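Local coordinates for lipoate-protein ligase, putative (Streptococcus pneumoniae, PDB 1VQZ) that is a putative lipoate-protein ligase, with a ligase A/B-type catalytic domain followed by the C-terminal domain of the bacterial enzymes, at residues D90-N95 / I204-F209; I118-Q123 / D211-Y216; L124-E129 / E199-I204; L162-L167 / N195-L200. All coordinates share one frame; numbering follows the deposited sequence. Where two conformers were deposited one is given.

Interaction 1: residues D90-N95 / I204-F209; sequences DLNNLN and ITVEKF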
loop_
_atom_site.group_PDB
_atom_site.type_symbol
_atom_site.label_atom_id
_atom_site.label_comp_id
_atom_site.label_asym_id
_atom_site.label_seq_id
_atom_site.Cartn_x
_atom_site.Cartn_y
_atom_site.Cartn_z
ATOM N N ASP A 90 -4.850 13.623 -1.671
ATOM C CA ASP A 90 -4.786 15.039 -1.860
ATOM C C ASP A 90 -4.219 15.715 -0.615
ATOM O O ASP A 90 -3.810 15.039 0.349
ATOM C CB ASP A 90 -6.149 15.595 -2.371
ATOM C CG ASP A 90 -7.253 15.678 -1.304
ATOM O OD1 ASP A 90 -7.012 15.517 -0.097
ATOM O OD2 ASP A 90 -8.426 15.914 -1.703
ATOM N N LEU A 91 -4.199 17.055 -0.614
ATOM C CA LEU A 91 -3.610 17.794 0.472
ATOM C C LEU A 91 -4.354 17.642 1.818
ATOM O O LEU A 91 -3.858 18.113 2.822
ATOM C CB LEU A 91 -3.489 19.282 0.120
ATOM C CG LEU A 91 -2.460 19.581 -0.959
ATOM C CD1 LEU A 91 -2.388 21.103 -1.143
ATOM C CD2 LEU A 91 -1.028 19.006 -0.639
ATOM N N ASN A 92 -5.529 17.012 1.803
ATOM C CA ASN A 92 -6.303 16.729 3.001
ATOM C C ASN A 92 -6.365 15.232 3.366
ATOM O O ASN A 92 -7.211 14.770 4.195
ATOM C CB ASN A 92 -7.689 17.334 2.855
ATOM C CG ASN A 92 -7.668 18.819 2.976
ATOM O OD1 ASN A 92 -7.280 19.328 4.008
ATOM N ND2 ASN A 92 -8.062 19.528 1.918
ATOM N N ASN A 93 -5.425 14.494 2.785
ATOM C CA ASN A 93 -5.192 13.074 3.111
ATOM C C ASN A 93 -3.912 13.000 3.891
ATOM O O ASN A 93 -2.872 13.373 3.366
ATOM C CB ASN A 93 -5.075 12.264 1.822
ATOM C CG ASN A 93 -4.785 10.798 2.081
ATOM O OD1 ASN A 93 -5.666 10.065 2.476
ATOM N ND2 ASN A 93 -3.573 10.365 1.800
ATOM N N LEU A 94 -3.975 12.529 5.128
ATOM C CA LEU A 94 -2.815 12.499 6.003
ATOM C C LEU A 94 -2.304 11.080 6.056
ATOM O O LEU A 94 -2.996 10.182 6.533
ATOM C CB LEU A 94 -3.176 12.965 7.421
ATOM C CG LEU A 94 -2.028 13.016 8.438
ATOM C CD1 LEU A 94 -0.929 13.883 7.961
ATOM C CD2 LEU A 94 -2.554 13.477 9.812
ATOM N N ASN A 95 -1.094 10.907 5.532
ATOM C CA ASN A 95 -0.382 9.624 5.500
ATOM C C ASN A 95 0.352 9.404 6.808
ATOM O O ASN A 95 0.887 10.337 7.391
ATOM C CB ASN A 95 0.605 9.614 4.294
ATOM C CG ASN A 95 -0.128 9.726 2.945
ATOM O OD1 ASN A 95 0.018 10.705 2.188
ATOM N ND2 ASN A 95 -0.980 8.777 2.696
ATOM N N ILE A 204 -10.882 22.263 12.421
ATOM C CA ILE A 204 -9.461 22.531 12.375
ATOM C C ILE A 204 -8.909 22.014 11.073
ATOM O O ILE A 204 -9.600 21.273 10.354
ATOM C CB ILE A 204 -8.721 21.864 13.539
ATOM C CG1 ILE A 204 -8.900 20.339 13.485
ATOM C CG2 ILE A 204 -9.222 22.465 14.876
ATOM C CD1 ILE A 204 -8.045 19.595 14.531
ATOM N N THR A 205 -7.668 22.423 10.775
ATOM C CA THR A 205 -6.969 21.988 9.591
ATOM C C THR A 205 -6.289 20.652 9.792
ATOM O O THR A 205 -6.063 20.179 10.895
ATOM C CB THR A 205 -5.863 22.953 9.144
ATOM O OG1 THR A 205 -4.878 23.029 10.170
ATOM C CG2 THR A 205 -6.415 24.311 8.836
ATOM N N VAL A 206 -6.042 20.019 8.665
ATOM C CA VAL A 206 -5.302 18.787 8.615
ATOM C C VAL A 206 -3.917 18.939 9.254
ATOM O O VAL A 206 -3.461 18.024 9.932
ATOM C CB VAL A 206 -5.206 18.273 7.155
ATOM C CG1 VAL A 206 -4.395 19.236 6.243
ATOM C CG2 VAL A 206 -4.676 16.836 7.137
ATOM N N GLU A 207 -3.270 20.089 9.075
ATOM C CA GLU A 207 -1.956 20.326 9.715
ATOM C C GLU A 207 -2.041 20.354 11.221
ATOM O O GLU A 207 -1.154 19.856 11.906
ATOM C CB GLU A 207 -1.344 21.653 9.268
ATOM C CG GLU A 207 -0.929 21.731 7.794
ATOM C CD GLU A 207 -2.108 22.054 6.850
ATOM O OE1 GLU A 207 -3.252 22.251 7.323
ATOM O OE2 GLU A 207 -1.900 22.084 5.627
ATOM N N LYS A 208 -3.095 20.986 11.744
ATOM C CA LYS A 208 -3.357 21.008 13.175
ATOM C C LYS A 208 -3.587 19.596 13.697
ATOM O O LYS A 208 -3.010 19.188 14.712
ATOM C CB LYS A 208 -4.596 21.887 13.467
ATOM C CG LYS A 208 -4.979 21.984 14.946
ATOM C CD LYS A 208 -3.892 22.635 15.860
ATOM C CE LYS A 208 -4.259 22.492 17.327
ATOM N NZ LYS A 208 -3.410 23.306 18.240
ATOM N N PHE A 209 -4.426 18.842 12.990
ATOM C CA PHE A 209 -4.679 17.456 13.349
ATOM C C PHE A 209 -3.358 16.628 13.381
ATOM O O PHE A 209 -3.090 15.884 14.334
ATOM C CB PHE A 209 -5.692 16.838 12.374
ATOM C CG PHE A 209 -6.081 15.423 12.744
ATOM C CD1 PHE A 209 -6.796 15.181 13.906
ATOM C CD2 PHE A 209 -5.670 14.350 11.989
ATOM C CE1 PHE A 209 -7.144 13.865 14.297
ATOM C CE2 PHE A 209 -6.017 13.042 12.357
ATOM C CZ PHE A 209 -6.757 12.805 13.524
HETATM O O HOH W 1 -1.977 20.267 3.646
HETATM O O HOH W 2 -7.209 21.069 6.106
#

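Interaction 2: residues I118-Q123 / D211-Y216; sequences INTLAQ and DLLLEY. With EDO (1,2-ethanediol), chain E.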
loop_
_atom_site.group_PDB
_atom_site.type_symbol
_atom_site.label_atom_id
_atom_site.label_comp_id
_atom_site.label_asym_id
_atom_site.label_seq_id
_atom_site.Cartn_x
_atom_site.Cartn_y
_atom_site.Cartn_z
ATOM N N ILE A 118 -7.331 7.325 18.418
ATOM C CA ILE A 118 -8.646 7.278 19.098
ATOM C C ILE A 118 -8.727 8.359 20.151
ATOM O O ILE A 118 -9.770 9.018 20.317
ATOM C CB ILE A 118 -8.907 5.894 19.802
ATOM C CG1 ILE A 118 -9.044 4.728 18.812
ATOM C CG2 ILE A 118 -10.153 5.928 20.702
ATOM C CD1 ILE A 118 -9.736 5.045 17.527
ATOM N N ASN A 119 -7.634 8.508 20.883
ATOM C CA ASN A 119 -7.556 9.427 21.996
ATOM C C ASN A 119 -7.456 10.890 21.551
ATOM O O ASN A 119 -8.147 11.746 22.122
ATOM C CB ASN A 119 -6.381 9.057 22.901
ATOM C CG ASN A 119 -6.662 7.813 23.773
ATOM O OD1 ASN A 119 -7.797 7.343 23.882
ATOM N ND2 ASN A 119 -5.620 7.294 24.402
ATOM N N THR A 120 -6.602 11.164 20.564
ATOM C CA THR A 120 -6.562 12.476 19.864
ATOM C C THR A 120 -7.993 12.871 19.446
ATOM O O THR A 120 -8.471 13.944 19.801
ATOM C CB THR A 120 -5.607 12.455 18.627
ATOM O OG1 THR A 120 -4.278 12.088 19.028
ATOM C CG2 THR A 120 -5.537 13.830 17.892
ATOM N N LEU A 121 -8.701 11.965 18.773
ATOM C CA LEU A 121 -10.093 12.221 18.358
ATOM C C LEU A 121 -11.049 12.392 19.547
ATOM O O LEU A 121 -11.928 13.271 19.513
ATOM C CB LEU A 121 -10.601 11.120 17.410
ATOM C CG LEU A 121 -9.969 11.179 16.005
ATOM C CD1 LEU A 121 -10.297 9.952 15.214
ATOM C CD2 LEU A 121 -10.400 12.413 15.229
ATOM N N ALA A 122 -10.868 11.600 20.613
ATOM C CA ALA A 122 -11.720 11.766 21.784
ATOM C C ALA A 122 -11.515 13.120 22.448
ATOM O O ALA A 122 -12.470 13.685 22.970
ATOM C CB ALA A 122 -11.523 10.622 22.808
ATOM N N GLN A 123 -10.287 13.622 22.479
ATOM C CA GLN A 123 -10.034 15.007 22.930
ATOM C C GLN A 123 -10.866 16.012 22.108
ATOM O O GLN A 123 -11.285 17.049 22.616
ATOM C CB GLN A 123 -8.549 15.378 22.740
ATOM C CG GLN A 123 -8.111 16.739 23.363
ATOM C CD GLN A 123 -7.443 17.751 22.382
ATOM O OE1 GLN A 123 -7.989 18.038 21.318
ATOM N NE2 GLN A 123 -6.288 18.327 22.779
ATOM N N ASP A 211 -0.287 17.715 13.811
ATOM C CA ASP A 211 0.517 18.138 14.928
ATOM C C ASP A 211 -0.025 17.645 16.273
ATOM O O ASP A 211 0.771 17.321 17.149
ATOM C CB ASP A 211 0.694 19.646 14.880
ATOM C CG ASP A 211 1.563 20.086 13.686
ATOM O OD1 ASP A 211 2.117 19.208 12.997
ATOM O OD2 ASP A 211 1.742 21.298 13.449
ATOM N N LEU A 212 -1.357 17.571 16.436
ATOM C CA LEU A 212 -1.943 16.968 17.655
ATOM C C LEU A 212 -1.595 15.499 17.755
ATOM O O LEU A 212 -1.275 15.004 18.818
ATOM C CB LEU A 212 -3.464 17.103 17.681
ATOM C CG LEU A 212 -4.057 18.432 18.103
ATOM C CD1 LEU A 212 -5.577 18.537 17.682
ATOM C CD2 LEU A 212 -3.904 18.729 19.574
ATOM N N LEU A 213 -1.639 14.787 16.636
ATOM C CA LEU A 213 -1.214 13.377 16.641
ATOM C C LEU A 213 0.252 13.203 17.042
ATOM O O LEU A 213 0.576 12.338 17.859
ATOM C CB LEU A 213 -1.418 12.730 15.279
ATOM C CG LEU A 213 -2.732 12.105 14.928
ATOM C CD1 LEU A 213 -2.541 11.415 13.578
ATOM C CD2 LEU A 213 -3.174 11.102 16.023
ATOM N N LEU A 214 1.129 14.005 16.449
ATOM C CA LEU A 214 2.554 13.933 16.757
ATOM C C LEU A 214 2.729 14.289 18.220
ATOM O O LEU A 214 3.451 13.584 18.948
ATOM C CB LEU A 214 3.383 14.865 15.857
ATOM C CG LEU A 214 4.903 14.804 16.109
ATOM C CD1 LEU A 214 5.453 13.406 15.781
ATOM C CD2 LEU A 214 5.687 15.846 15.316
ATOM N N GLU A 215 2.066 15.350 18.675
ATOM C CA GLU A 215 2.153 15.738 20.111
ATOM C C GLU A 215 1.696 14.571 21.011
ATOM O O GLU A 215 2.333 14.244 22.033
ATOM C CB GLU A 215 1.356 17.032 20.418
ATOM C CG GLU A 215 2.145 18.359 20.183
ATOM C CD GLU A 215 3.497 18.470 20.994
ATOM O OE1 GLU A 215 3.458 18.374 22.259
ATOM O OE2 GLU A 215 4.585 18.655 20.362
ATOM N N TYR A 216 0.614 13.899 20.624
ATOM C CA TYR A 216 0.238 12.706 21.362
ATOM C C TYR A 216 1.325 11.633 21.378
ATOM O O TYR A 216 1.593 11.027 22.439
ATOM C CB TYR A 216 -1.056 12.098 20.829
ATOM C CG TYR A 216 -1.640 11.078 21.781
ATOM C CD1 TYR A 216 -1.135 9.772 21.834
ATOM C CD2 TYR A 216 -2.658 11.422 22.662
ATOM C CE1 TYR A 216 -1.654 8.824 22.729
ATOM C CE2 TYR A 216 -3.189 10.468 23.562
ATOM C CZ TYR A 216 -2.675 9.178 23.583
ATOM O OH TYR A 216 -3.208 8.248 24.438
HETATM C C1 EDO E . 4.351 18.940 16.525
HETATM O O1 EDO E . 3.394 19.355 17.488
HETATM C C2 EDO E . 5.215 20.119 16.103
HETATM O O2 EDO E . 6.357 19.634 15.359
#

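Interaction 3: residues L124-E129 / E199-I204; sequences LGVKAE and ELPKKI. With EDO (1,2-ethanediol), chain R.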
loop_
_atom_site.group_PDB
_atom_site.type_symbol
_atom_site.label_atom_id
_atom_site.label_comp_id
_atom_site.label_asym_id
_atom_site.label_seq_id
_atom_site.Cartn_x
_atom_site.Cartn_y
_atom_site.Cartn_z
ATOM N N LEU A 124 -11.037 15.713 20.823
ATOM C CA LEU A 124 -11.721 16.594 19.901
ATOM C C LEU A 124 -13.244 16.406 19.880
ATOM O O LEU A 124 -13.931 17.059 19.115
ATOM C CB LEU A 124 -11.092 16.427 18.514
ATOM C CG LEU A 124 -9.598 16.813 18.428
ATOM C CD1 LEU A 124 -8.978 16.491 17.056
ATOM C CD2 LEU A 124 -9.368 18.296 18.773
ATOM N N GLY A 125 -13.769 15.557 20.764
ATOM C CA GLY A 125 -15.210 15.282 20.845
ATOM C C GLY A 125 -15.749 14.231 19.883
ATOM O O GLY A 125 -16.957 14.199 19.617
ATOM N N VAL A 126 -14.864 13.359 19.390
ATOM C CA VAL A 126 -15.185 12.348 18.373
ATOM C C VAL A 126 -14.854 10.960 18.910
ATOM O O VAL A 126 -13.736 10.736 19.355
ATOM C CB VAL A 126 -14.359 12.583 17.092
ATOM C CG1 VAL A 126 -14.570 11.439 16.067
ATOM C CG2 VAL A 126 -14.711 13.940 16.472
ATOM N N LYS A 127 -15.808 10.038 18.834
ATOM C CA LYS A 127 -15.628 8.650 19.301
ATOM C C LYS A 127 -15.250 7.765 18.108
ATOM O O LYS A 127 -16.082 7.495 17.233
ATOM C CB LYS A 127 -16.915 8.148 19.993
ATOM N N ALA A 128 -13.982 7.367 18.034
ATOM C CA ALA A 128 -13.547 6.447 17.003
ATOM C C ALA A 128 -13.284 5.043 17.601
ATOM O O ALA A 128 -13.032 4.905 18.794
ATOM C CB ALA A 128 -12.320 6.991 16.295
ATOM N N GLU A 129 -13.351 4.015 16.752
ATOM C CA GLU A 129 -13.203 2.618 17.187
ATOM C C GLU A 129 -12.311 1.797 16.235
ATOM O O GLU A 129 -12.310 1.991 15.003
ATOM C CB GLU A 129 -14.577 1.948 17.361
ATOM N N GLU A 199 -16.866 15.016 11.108
ATOM C CA GLU A 199 -17.275 14.441 12.380
ATOM C C GLU A 199 -16.895 15.367 13.559
ATOM O O GLU A 199 -17.432 15.235 14.664
ATOM C CB GLU A 199 -16.617 13.073 12.530
ATOM C CG GLU A 199 -16.873 12.117 11.390
ATOM C CD GLU A 199 -18.331 11.743 11.218
ATOM O OE1 GLU A 199 -19.135 12.057 12.118
ATOM O OE2 GLU A 199 -18.658 11.112 10.180
ATOM N N LEU A 200 -15.940 16.269 13.304
ATOM C CA LEU A 200 -15.473 17.221 14.299
ATOM C C LEU A 200 -16.536 18.263 14.631
ATOM O O LEU A 200 -16.989 18.977 13.746
ATOM C CB LEU A 200 -14.241 17.961 13.792
ATOM C CG LEU A 200 -12.960 17.169 13.654
ATOM C CD1 LEU A 200 -11.946 17.998 12.881
ATOM C CD2 LEU A 200 -12.405 16.807 15.017
ATOM N N PRO A 201 -16.891 18.394 15.922
ATOM C CA PRO A 201 -17.725 19.520 16.353
ATOM C C PRO A 201 -17.116 20.925 16.073
ATOM O O PRO A 201 -17.855 21.857 15.763
ATOM C CB PRO A 201 -17.889 19.282 17.859
ATOM C CG PRO A 201 -17.395 17.917 18.145
ATOM C CD PRO A 201 -16.525 17.497 17.042
ATOM N N LYS A 202 -15.801 21.070 16.212
ATOM C CA LYS A 202 -15.104 22.309 15.833
ATOM C C LYS A 202 -14.084 22.055 14.698
ATOM O O LYS A 202 -13.326 21.067 14.718
ATOM C CB LYS A 202 -14.403 22.920 17.040
ATOM N N LYS A 203 -14.062 22.969 13.727
ATOM C CA LYS A 203 -13.225 22.819 12.567
ATOM C C LYS A 203 -11.774 23.140 12.865
ATOM O O LYS A 203 -11.478 24.142 13.448
ATOM C CB LYS A 203 -13.706 23.714 11.416
ATOM N N ILE A 204 -10.882 22.263 12.421
ATOM C CA ILE A 204 -9.461 22.531 12.375
ATOM C C ILE A 204 -8.909 22.014 11.073
ATOM O O ILE A 204 -9.600 21.273 10.354
ATOM C CB ILE A 204 -8.721 21.864 13.539
ATOM C CG1 ILE A 204 -8.900 20.339 13.485
ATOM C CG2 ILE A 204 -9.222 22.465 14.876
ATOM C CD1 ILE A 204 -8.045 19.595 14.531
HETATM C C1 EDO R . -22.144 13.245 9.569
HETATM O O1 EDO R . -21.017 12.787 8.802
HETATM C C2 EDO R . -21.944 13.004 11.071
HETATM O O2 EDO R . -21.917 11.601 11.397
HETATM O O HOH W 3 -13.706 19.379 17.942
#

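Interaction 4: residues L162-L167 / N195-L200; sequences LFDVDL and NIINEL. With EDO (1,2-ethanediol), chain R.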
loop_
_atom_site.group_PDB
_atom_site.type_symbol
_atom_site.label_atom_id
_atom_site.label_comp_id
_atom_site.label_asym_id
_atom_site.label_seq_id
_atom_site.Cartn_x
_atom_site.Cartn_y
_atom_site.Cartn_z
ATOM N N LEU A 162 -8.340 9.959 6.417
ATOM C CA LEU A 162 -9.182 10.829 5.577
ATOM C C LEU A 162 -9.629 11.990 6.429
ATOM O O LEU A 162 -10.499 11.842 7.266
ATOM C CB LEU A 162 -10.411 10.101 5.008
ATOM C CG LEU A 162 -10.153 8.760 4.291
ATOM C CD1 LEU A 162 -11.482 8.123 3.817
ATOM C CD2 LEU A 162 -9.191 8.943 3.155
ATOM N N PHE A 163 -8.988 13.146 6.207
ATOM C CA PHE A 163 -9.318 14.311 6.937
ATOM C C PHE A 163 -10.336 15.168 6.196
ATOM O O PHE A 163 -11.378 15.508 6.770
ATOM C CB PHE A 163 -8.073 15.071 7.388
ATOM C CG PHE A 163 -8.398 16.209 8.309
ATOM C CD1 PHE A 163 -8.704 17.467 7.793
ATOM C CD2 PHE A 163 -8.446 15.999 9.677
ATOM C CE1 PHE A 163 -9.077 18.487 8.667
ATOM C CE2 PHE A 163 -8.817 16.998 10.538
ATOM C CZ PHE A 163 -9.136 18.231 10.037
ATOM N N ASP A 164 -10.066 15.497 4.942
ATOM C CA ASP A 164 -11.068 16.179 4.098
ATOM C C ASP A 164 -10.787 15.936 2.621
ATOM O O ASP A 164 -10.716 16.856 1.804
ATOM C CB ASP A 164 -11.121 17.693 4.397
ATOM C CG ASP A 164 -12.372 18.401 3.803
ATOM O OD1 ASP A 164 -13.347 17.746 3.339
ATOM O OD2 ASP A 164 -12.402 19.666 3.879
ATOM N N VAL A 165 -10.593 14.674 2.295
ATOM C CA VAL A 165 -10.240 14.276 0.970
ATOM C C VAL A 165 -11.456 14.475 0.059
ATOM O O VAL A 165 -12.612 14.243 0.470
ATOM C CB VAL A 165 -9.780 12.791 0.974
ATOM C CG1 VAL A 165 -9.317 12.343 -0.441
ATOM C CG2 VAL A 165 -8.670 12.610 2.001
ATOM N N ASP A 166 -11.219 14.861 -1.181
ATOM C CA ASP A 166 -12.288 14.827 -2.193
ATOM C C ASP A 166 -12.501 13.373 -2.600
ATOM O O ASP A 166 -11.689 12.777 -3.308
ATOM C CB ASP A 166 -11.913 15.730 -3.356
ATOM C CG ASP A 166 -13.031 15.898 -4.372
ATOM O OD1 ASP A 166 -14.085 15.209 -4.294
ATOM O OD2 ASP A 166 -12.812 16.726 -5.281
ATOM N N LEU A 167 -13.600 12.789 -2.122
ATOM C CA LEU A 167 -13.877 11.370 -2.337
ATOM C C LEU A 167 -14.459 11.103 -3.737
ATOM O O LEU A 167 -14.739 9.955 -4.056
ATOM C CB LEU A 167 -14.855 10.838 -1.273
ATOM C CG LEU A 167 -14.463 11.021 0.197
ATOM C CD1 LEU A 167 -15.627 10.567 1.141
ATOM C CD2 LEU A 167 -13.166 10.332 0.515
ATOM N N ASN A 195 -14.858 11.497 6.255
ATOM C CA ASN A 195 -13.757 12.387 6.518
ATOM C C ASN A 195 -13.861 12.897 7.950
ATOM O O ASN A 195 -14.956 13.192 8.461
ATOM C CB ASN A 195 -13.780 13.552 5.508
ATOM C CG ASN A 195 -13.084 13.213 4.202
ATOM O OD1 ASN A 195 -11.904 12.931 4.192
ATOM N ND2 ASN A 195 -13.814 13.256 3.091
ATOM N N ILE A 196 -12.723 12.959 8.617
ATOM C CA ILE A 196 -12.664 13.447 9.992
ATOM C C ILE A 196 -13.353 14.805 10.108
ATOM O O ILE A 196 -14.170 15.005 11.030
ATOM C CB ILE A 196 -11.195 13.474 10.539
ATOM C CG1 ILE A 196 -10.662 12.034 10.642
ATOM C CG2 ILE A 196 -11.148 14.192 11.931
ATOM C CD1 ILE A 196 -9.174 11.872 10.673
ATOM N N ILE A 197 -13.075 15.725 9.176
ATOM C CA ILE A 197 -13.586 17.114 9.305
ATOM C C ILE A 197 -15.125 17.171 9.482
ATOM O O ILE A 197 -15.670 18.032 10.168
ATOM C CB ILE A 197 -13.144 18.001 8.093
ATOM C CG1 ILE A 197 -13.159 19.488 8.464
ATOM C CG2 ILE A 197 -14.025 17.742 6.868
ATOM C CD1 ILE A 197 -12.584 20.383 7.403
ATOM N N ASN A 198 -15.809 16.199 8.906
ATOM C CA ASN A 198 -17.240 16.113 8.985
ATOM C C ASN A 198 -17.740 15.600 10.307
ATOM O O ASN A 198 -18.900 15.711 10.591
ATOM C CB ASN A 198 -17.751 15.220 7.860
ATOM C CG ASN A 198 -17.501 15.838 6.490
ATOM O OD1 ASN A 198 -17.542 17.081 6.336
ATOM N ND2 ASN A 198 -17.266 14.990 5.484
ATOM N N GLU A 199 -16.866 15.016 11.108
ATOM C CA GLU A 199 -17.275 14.441 12.380
ATOM C C GLU A 199 -16.895 15.367 13.559
ATOM O O GLU A 199 -17.432 15.235 14.664
ATOM C CB GLU A 199 -16.617 13.073 12.530
ATOM C CG GLU A 199 -16.873 12.117 11.390
ATOM C CD GLU A 199 -18.331 11.743 11.218
ATOM O OE1 GLU A 199 -19.135 12.057 12.118
ATOM O OE2 GLU A 199 -18.658 11.112 10.180
ATOM N N LEU A 200 -15.940 16.269 13.304
ATOM C CA LEU A 200 -15.473 17.221 14.299
ATOM C C LEU A 200 -16.536 18.263 14.631
ATOM O O LEU A 200 -16.989 18.977 13.746
ATOM C CB LEU A 200 -14.241 17.961 13.792
ATOM C CG LEU A 200 -12.960 17.169 13.654
ATOM C CD1 LEU A 200 -11.946 17.998 12.881
ATOM C CD2 LEU A 200 -12.405 16.807 15.017
HETATM C C1 EDO R . -22.144 13.245 9.569
HETATM O O1 EDO R . -21.017 12.787 8.802
HETATM C C2 EDO R . -21.944 13.004 11.071
HETATM O O2 EDO R . -21.917 11.601 11.397
#

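Interaction 1: residues D90-N95 / I204-F209
Asn92 and Val206 are the residues whose CA atoms come nearest, 6.1 Å apart. Residues 90-93 form a type I turn leading into strand 93-101, while Thr205 caps the N terminus of helix 206-220: its OG1 takes the backbone N of Lys208 at 3.1 Å. The turn is tied off by an Asx turn, in which Asp90 OD1 accepts from Asn92 N at 2.8 Å, from above the carboxylate plane. Val206 carries the contact. Its chi1 of 64° places CG1 between its own backbone N and carbonyl carbon, facing Leu91 O at 3.6 Å and the amide oxygen of Asn92, and turns CG2 toward CB of Leu94. Deeper in, Leu94 CD2 meets Phe209 CD2 at 3.9 Å, the two side chains crossing at a slant. The polar groups beside them are joined by water: one molecule donates to Asn92 OD1 (2.7 Å) and accepts from Val206 N, and a second donates to both Leu91 O and Glu207 OE2. Phe209 also rests on Thr120 and Leu121 of helix 110-123. This is a capped helix start laid against the beginning of a strand, where helix 206-220 packs against the large mixed sheet of the ligase catalytic domain.

Interaction 2: residues I118-Q123 / D211-Y216
Tyr216 reaches across from helix 206-220 to run past Thr120 and cross Asn119 at a slant, in a helix-helix packing that joins it to helix 110-123 of the ligase catalytic domain. The axes of the two short segments pass 9.8 Å apart, with 121° between their N-to-C directions. At the root of the tyrosine, CB sits 3.7 Å from Thr120 OG1. Chi1 of -166° sets CG opposite the backbone N and sends the ring toward helix 110-123, where CG and CD2 still skirt the threonine hydroxyl. Farther out, CE2 comes 3.6 Å from Asn119 CB, approaching obliquely, and CZ lies near Asn119 ND2. At the tip, OH accepts from Asn119 ND2 in a short bond of 2.6 Å. The N-H...O angle of 167° makes it nearly straight, and the hydroxyl lies in the plane of the amide, although amide and ring are themselves steeply tilted to each other. Thr120 fills the middle of the interface: its CG2 packs on Leu212 CB at 3.9 Å, and its OG1 abuts Leu213 CD2 at 3.3 Å. That hydroxyl finds its polar partner within its own helix, at Pro116 O. At the far end the amide nitrogen of Gln123 passes across Leu212 CD2 at 4.0 Å. Two kinds of chemistry therefore share the interface: mostly apolar contacts round the buried Thr120, and one directional bond at the more open margin, which helps to set the rotation of the Asn119 amide and to hold the outer end of the Tyr216 ring.

Interaction 3: residues L124-E129 / E199-I204
Leu124 and Leu200 carry nearly the same first torsion, -62° and -69°, each with CG opposite its own carbonyl carbon, and their side chains lie alongside each other, pointing the same way. Leu200 CD2 nestles against Leu124 CB at 3.8 Å and also reaches Val126 CG2 at 4.0 Å, so one methyl serves two neighbours. Ile204 adopts a chi1 of 61°, which brings CG1 between the backbone N and the carbonyl carbon and lets CD1 meet Leu124 CD1 at 4.1 Å, the two chains crossing about squarely. Gly125, with positive phi, ends helix 110-123 in a Schellman motif, and the chain then turns into edge strand 128-131 of the large mixed sheet; the loop 199-204 runs over this helix-to-strand corner. Pro201 lies against the corner: its CD stands 3.3 Å from Leu124 O. Leu124 O also accepts from a water at 2.6 Å, and that water accepts from Lys202 N at 3.2 Å, linking the two backbones. Val126 CG2 lies against the backbone of Glu199, 3.5 Å from its O, while its side chain also packs on Leu121 and Ile138. The Glu199 carboxylate, carried on a chain bent at chi2, turns to other partners: OE2 forms a salt bridge with Lys141 NZ and a hydrogen bond with Thr194 OG1, and both oxygens accept from a bound 1,2-ethanediol, OE1 at 2.9 Å from its O2.

Interaction 4: residues L162-L167 / N195-L200
The loop leaving strand 154-162 is pinned to the helix-like bend at 196-198, in segment 195-200, by two backbone bonds and one asparagine amide. Ile196 N gives a nearly straight bond to Leu162 O (2.8 Å, 169°). One residue on, Ile197 N reaches Phe163 O at 3.0 Å, in the plane of that carbonyl. Asn195 then grips both ends of a single residue: OD1 accepts from Val165 N at 2.9 Å, the donor standing above the amide carbonyl plane, and ND2 donates to Val165 O at 3.0 Å, on a lone pair of that oxygen. Both bonds are more bent than that of Ile196. Leu167 comes from the other direction, laying its CG 3.7 Å from Asn195 ND2. On the apolar flank, chi1 of -173° swings the Phe163 ring back to the bend, although its CB starts out pointing away. There CD2 meets Ile196 CB at 3.8 Å, and CZ meets Leu200 CD1 at 4.0 Å, each aliphatic chain crossing the phenylalanine at about a right angle. Val206 of helix 206-220 touches Phe163 too. With its oxygen and nitrogen both engaged, the buried Asn195 amide is fixed in its rotation, so the side chain binds both the N and the O of Val165, as a backbone partner could.

In the fold
Following the chain from the N terminus, the turn at 90-95 starts the long loop that interaction 1 closes at 204-209. Helix 110-123 follows within it, but its partner 211-216 comes later, so interactions 1 and 2 cross, both using helix 206-220. Interaction 3 closes 124-129 on 199-204, and interaction 4, the shortest loop, closes 162-167 on 195-200; both are nested inside the loops of 1 and 2. They end on overlapping segments, and Ile204 is common to 1 and 3. Backbone bonding of Asn92 with Asp164 joins interactions 1 and 4, and Ile204 packing on Leu212 joins 1 and 2. Together they fasten helices 110-123 and 206-220 and the connecting loops to the large mixed sheet.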